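Local coordinates for protein relik capsid n-terminal domain (Oryctolagus cuniculus, PDB 2XGU) that probably forms, as the N-terminal domain of an endogenous lentiviral capsid protein, part of the shell around the viral genome, at residues Arg116-Asp119 and Ala120-Leu123; Leu123-Thr126 and Trp127-Ala131. One frame throughout, in Å; residues are numbered along the deposited sequence. Where two conformers were deposited one is given.

Interaction 1. Residues Arg116-Asp119 and Ala120-Leu123; sequences RFAD and ARTL
The carbonyl oxygen of Phe-117 accepts the amide of Arg-121 at 2.9 Å (N to O), the bond bent only modestly, with an N-H...O angle of 159°. Phe-117 occupies the N-cap position of helix 118-134, and this pairing is the first i to i+4 bond of the helix. Two residues on, Asp-119 O accepts Leu-123 N at 3.0 Å. Between them, in the conformer given, Thr-122 OG1 donates to Ala-118 O at 2.9 Å. That bond goes with the rotamer of this conformer: with chi1 at -50°, OG1 sits beside its own backbone N and faces back along the helix toward the preceding turn. A single water closes the start of the helix, donating to Arg-116 O and accepting from the amide of Ala-120 at 3.0 Å (water O to Ala-120 N).

Outside this polar framework, Arg-121 folds back over the first turn. Its CG lies between backbone N and carbonyl carbon (chi1 61°), close against the oxygens of Phe-117 and Ala-118, 3.2 Å from Ala-118 O. The guanidinium then presents one face to Ala-118 O, which lies 3.9 Å above the plane and over its centre. Ala-120 CB meets the Phe-117 ring at its edge, near the ring plane, 4.2 Å from CD1. The ring itself packs on Leu-97, Leu-107 and Gln-101, so the N-cap residue fastens the helix start to the loops and to helix 99-102.

Chemically, the Ala-118 carbonyl, engaged by the Thr-122 hydroxyl in one of its conformers and overlain by a cationic group, would probably be polarised by Arg-121, while the water supplies an acceptor for an amide in the first turn.

Interaction 2. Residues Leu123-Thr126 and Trp127-Ala131; sequences LYRT and WVLEA
Leu-123 lies over one face of the Trp-127 indole, its CG 3.6 Å above the plane and offset toward the rim. The pair belongs to one turn of helix 118-134, in the mainly helical fold of retroviral capsid N-terminal domains, and i to i+4 bonds such as Trp-127 N to Leu-123 O (2.9 Å) fix the spacing. The Leu-123 methyls divide along the indole: CD1 approaches NE1 and CD2 approaches CZ2. Trp-127 also meets Trp-80 edge-to-face.

Tyr-124 crosses Trp-127 at about a right angle, with CE3 of the indole at the phenol edge, 4.1 Å from Tyr-124 CD1. A phenol face is taken by Val-128, whose CG2 stands 3.9 Å from the ring centroid and 17° off the normal, a CH-pi contact. This methyl is set anti to its own carbonyl carbon, which turns it back toward the preceding turn. Beyond the ring, Tyr-124 OH hydrogen-bonds Asn-53 of helix 49-57.

Arg-125 reaches out extended, CG anti to N (chi1 173°), and Leu-129, in the conformer given, crosses it to place CD1 over the centre of the guanidinium face. NH2 hydrogen-bonds Gly-41 O and Gln-136 OE1 of the second subunit, and NE bonds Ser-44 OG, which probably limits the group's rotation.

Thr-126 and Glu-130 run side by side, pointing the same way. Glu-130 OE2 lies close to Glu-134 OE2 of the second subunit, which could raise its pKa, an effect that the weak, long ion pair of OE1 with Lys-76 would oppose. Within the helix, Glu-130 OE2 rests 3.3 Å from the methyl CG2 of Thr-126.

From the N terminus, the chain passes the strand pair 2-5 and 8-11 and the earlier helices before reaching helix 118-134, which carries both interactions. Interaction 1 spans the entry into that helix, and interaction 2 takes over at Leu-123, the last residue of interaction 1. The two are consecutive: neither nests within nor crosses the other, no loop is enclosed by either, and their centres lie about 11 Å apart. Their surroundings differ. Residues 116-123 join the helix start to helix 99-102 and nearby loops. Residues 123-131 lie closer to the chain centre, linking helices 49-57, 63-83 and 99-102 and meeting the second subunit.

Interaction 1. Residues Arg116-Asp119 and Ala120-Leu123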
loop_
_atom_site.group_PDB
_atom_site.type_symbol
_atom_site.label_atom_id
_atom_site.label_comp_id
_atom_site.label_asym_id
_atom_site.label_seq_id
_atom_site.Cartn_x
_atom_site.Cartn_y
_atom_site.Cartn_z
ATOM N N ARG A 116 -11.889 -10.528 18.350
ATOM C CA ARG A 116 -11.822 -11.470 17.237
ATOM C C ARG A 116 -11.364 -10.779 15.952
ATOM O O ARG A 116 -10.821 -11.422 15.050
ATOM C CB ARG A 116 -13.185 -12.136 17.013
ATOM C CG ARG A 116 -13.197 -13.159 15.892
ATOM C CD ARG A 116 -14.593 -13.725 15.636
ATOM N NE ARG A 116 -14.570 -14.745 14.588
ATOM C CZ ARG A 116 -15.632 -15.120 13.883
ATOM N NH1 ARG A 116 -16.813 -14.556 14.107
ATOM N NH2 ARG A 116 -15.513 -16.055 12.948
ATOM N N PHE A 117 -11.600 -9.470 15.878
ATOM C CA PHE A 117 -11.312 -8.702 14.671
ATOM C C PHE A 117 -10.185 -7.676 14.836
ATOM O O PHE A 117 -9.978 -6.838 13.963
ATOM C CB PHE A 117 -12.595 -8.028 14.161
ATOM C CG PHE A 117 -13.663 -9.002 13.756
ATOM C CD1 PHE A 117 -13.591 -9.657 12.541
ATOM C CD2 PHE A 117 -14.735 -9.261 14.588
ATOM C CE1 PHE A 117 -14.570 -10.564 12.165
ATOM C CE2 PHE A 117 -15.723 -10.160 14.215
ATOM C CZ PHE A 117 -15.635 -10.815 13.004
ATOM N N ALA A 118 -9.432 -7.761 15.931
ATOM C CA ALA A 118 -8.366 -6.789 16.209
ATOM C C ALA A 118 -7.274 -6.784 15.139
ATOM O O ALA A 118 -6.924 -5.740 14.587
ATOM C CB ALA A 118 -7.762 -7.041 17.587
ATOM N N ASP A 119 -6.720 -7.957 14.852
ATOM C CA ASP A 119 -5.770 -8.058 13.757
ATOM C C ASP A 119 -6.460 -7.767 12.415
ATOM O O ASP A 119 -5.867 -7.140 11.534
ATOM C CB ASP A 119 -5.089 -9.424 13.743
ATOM C CG ASP A 119 -4.112 -9.569 12.608
ATOM O OD1 ASP A 119 -3.131 -8.794 12.559
ATOM O OD2 ASP A 119 -4.347 -10.433 11.750
ATOM N N ALA A 120 -7.700 -8.214 12.253
ATOM C CA ALA A 120 -8.403 -8.055 10.978
ATOM C C ALA A 120 -8.593 -6.598 10.572
ATOM O O ALA A 120 -8.420 -6.260 9.406
ATOM C CB ALA A 120 -9.743 -8.755 11.029
ATOM N N ARG A 121 -8.974 -5.740 11.521
ATOM C CA ARG A 121 -9.181 -4.338 11.193
ATOM C C ARG A 121 -7.860 -3.687 10.826
ATOM O O ARG A 121 -7.832 -2.780 10.001
ATOM C CB ARG A 121 -9.870 -3.582 12.337
ATOM C CG ARG A 121 -9.103 -3.559 13.641
ATOM C CD ARG A 121 -9.896 -2.783 14.691
ATOM N NE ARG A 121 -9.498 -3.156 16.038
ATOM C CZ ARG A 121 -8.428 -2.673 16.649
ATOM N NH1 ARG A 121 -7.654 -1.793 16.024
ATOM N NH2 ARG A 121 -8.126 -3.067 17.884
ATOM N N THR A 122 -6.767 -4.146 11.432
ATOM C CA THR A 122 -5.436 -3.646 11.100
ATOM C C THR A 122 -5.080 -4.028 9.661
ATOM O O THR A 122 -4.525 -3.238 8.899
ATOM C CB THR A 122 -4.376 -4.248 12.033
ATOM O OG1 THR A 122 -4.787 -4.091 13.400
ATOM C CG2 THR A 122 -3.044 -3.551 11.832
ATOM N N LEU A 123 -5.403 -5.262 9.302
ATOM C CA LEU A 123 -5.139 -5.764 7.956
ATOM C C LEU A 123 -6.000 -5.043 6.917
ATOM O O LEU A 123 -5.524 -4.711 5.819
ATOM C CB LEU A 123 -5.380 -7.274 7.904
ATOM C CG LEU A 123 -5.133 -7.913 6.542
ATOM C CD1 LEU A 123 -3.687 -7.735 6.103
ATOM C CD2 LEU A 123 -5.503 -9.401 6.568
HETATM O O HOH W 1 -8.483 -10.689 13.768
#

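Interaction 2. Residues Leu123-Thr126 and Trp127-Ala131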
loop_
_atom_site.group_PDB
_atom_site.type_symbol
_atom_site.label_atom_id
_atom_site.label_comp_id
_atom_site.label_asym_id
_atom_site.label_seq_id
_atom_site.Cartn_x
_atom_site.Cartn_y
_atom_site.Cartn_z
ATOM N N LEU A 123 -5.403 -5.262 9.302
ATOM C CA LEU A 123 -5.139 -5.764 7.956
ATOM C C LEU A 123 -6.000 -5.043 6.917
ATOM O O LEU A 123 -5.524 -4.711 5.819
ATOM C CB LEU A 123 -5.380 -7.274 7.904
ATOM C CG LEU A 123 -5.133 -7.913 6.542
ATOM C CD1 LEU A 123 -3.687 -7.735 6.103
ATOM C CD2 LEU A 123 -5.503 -9.401 6.568
ATOM N N TYR A 124 -7.257 -4.781 7.255
ATOM C CA TYR A 124 -8.128 -4.087 6.308
ATOM C C TYR A 124 -7.640 -2.660 6.055
ATOM O O TYR A 124 -7.654 -2.183 4.913
ATOM C CB TYR A 124 -9.580 -4.061 6.796
ATOM C CG TYR A 124 -10.562 -3.454 5.814
ATOM C CD1 TYR A 124 -10.529 -3.797 4.469
ATOM C CD2 TYR A 124 -11.522 -2.547 6.239
ATOM C CE1 TYR A 124 -11.432 -3.270 3.561
ATOM C CE2 TYR A 124 -12.440 -2.012 5.342
ATOM C CZ TYR A 124 -12.382 -2.368 4.005
ATOM O OH TYR A 124 -13.288 -1.850 3.103
ATOM N N ARG A 125 -7.242 -1.972 7.121
ATOM C CA ARG A 125 -6.670 -0.639 6.982
ATOM C C ARG A 125 -5.458 -0.679 6.052
ATOM O O ARG A 125 -5.309 0.191 5.192
ATOM C CB ARG A 125 -6.293 -0.062 8.347
ATOM C CG ARG A 125 -5.528 1.255 8.275
ATOM C CD ARG A 125 -5.216 1.780 9.677
ATOM N NE ARG A 125 -4.392 2.988 9.609
ATOM C CZ ARG A 125 -3.070 2.986 9.476
ATOM N NH1 ARG A 125 -2.399 1.837 9.426
ATOM N NH2 ARG A 125 -2.409 4.140 9.390
ATOM N N THR A 126 -4.609 -1.692 6.221
ATOM C CA THR A 126 -3.483 -1.899 5.324
ATOM C C THR A 126 -3.918 -2.059 3.867
ATOM O O THR A 126 -3.372 -1.405 2.982
ATOM C CB THR A 126 -2.653 -3.107 5.788
ATOM O OG1 THR A 126 -1.994 -2.763 7.010
ATOM C CG2 THR A 126 -1.622 -3.500 4.736
ATOM N N TRP A 127 -4.925 -2.894 3.610
ATOM C CA TRP A 127 -5.447 -3.055 2.249
ATOM C C TRP A 127 -5.945 -1.731 1.656
ATOM O O TRP A 127 -5.652 -1.412 0.503
ATOM C CB TRP A 127 -6.621 -4.050 2.227
ATOM C CG TRP A 127 -6.232 -5.487 2.442
ATOM C CD1 TRP A 127 -4.983 -5.982 2.629
ATOM C CD2 TRP A 127 -7.124 -6.613 2.500
ATOM N NE1 TRP A 127 -5.030 -7.356 2.792
ATOM C CE2 TRP A 127 -6.337 -7.761 2.724
ATOM C CE3 TRP A 127 -8.509 -6.756 2.388
ATOM C CZ2 TRP A 127 -6.892 -9.033 2.834
ATOM C CZ3 TRP A 127 -9.063 -8.022 2.495
ATOM C CH2 TRP A 127 -8.252 -9.143 2.706
ATOM N N VAL A 128 -6.698 -0.966 2.440
ATOM C CA VAL A 128 -7.263 0.288 1.945
ATOM C C VAL A 128 -6.160 1.305 1.642
ATOM O O VAL A 128 -6.165 1.955 0.592
ATOM C CB VAL A 128 -8.286 0.855 2.953
ATOM C CG1 VAL A 128 -8.806 2.212 2.501
ATOM C CG2 VAL A 128 -9.450 -0.115 3.107
ATOM N N LEU A 129 -5.200 1.433 2.554
ATOM C CA LEU A 129 -4.095 2.347 2.317
ATOM C C LEU A 129 -3.236 1.898 1.127
ATOM O O LEU A 129 -2.812 2.731 0.320
ATOM C CB LEU A 129 -3.277 2.568 3.608
ATOM C CG LEU A 129 -3.985 3.536 4.580
ATOM C CD1 LEU A 129 -3.485 3.432 6.016
ATOM C CD2 LEU A 129 -3.862 4.988 4.079
ATOM N N GLU A 130 -2.998 0.597 0.989
ATOM C CA GLU A 130 -2.280 0.113 -0.185
ATOM C C GLU A 130 -3.037 0.470 -1.464
ATOM O O GLU A 130 -2.439 0.907 -2.438
ATOM C CB GLU A 130 -2.036 -1.393 -0.094
ATOM C CG GLU A 130 -1.040 -1.707 1.016
ATOM C CD GLU A 130 -0.847 -3.180 1.246
ATOM O OE1 GLU A 130 -1.632 -3.973 0.691
ATOM O OE2 GLU A 130 0.103 -3.540 1.975
ATOM N N ALA A 131 -4.355 0.297 -1.459
ATOM C CA ALA A 131 -5.159 0.598 -2.634
ATOM C C ALA A 131 -5.097 2.079 -2.993
ATOM O O ALA A 131 -4.913 2.438 -4.156
ATOM C CB ALA A 131 -6.600 0.156 -2.419
#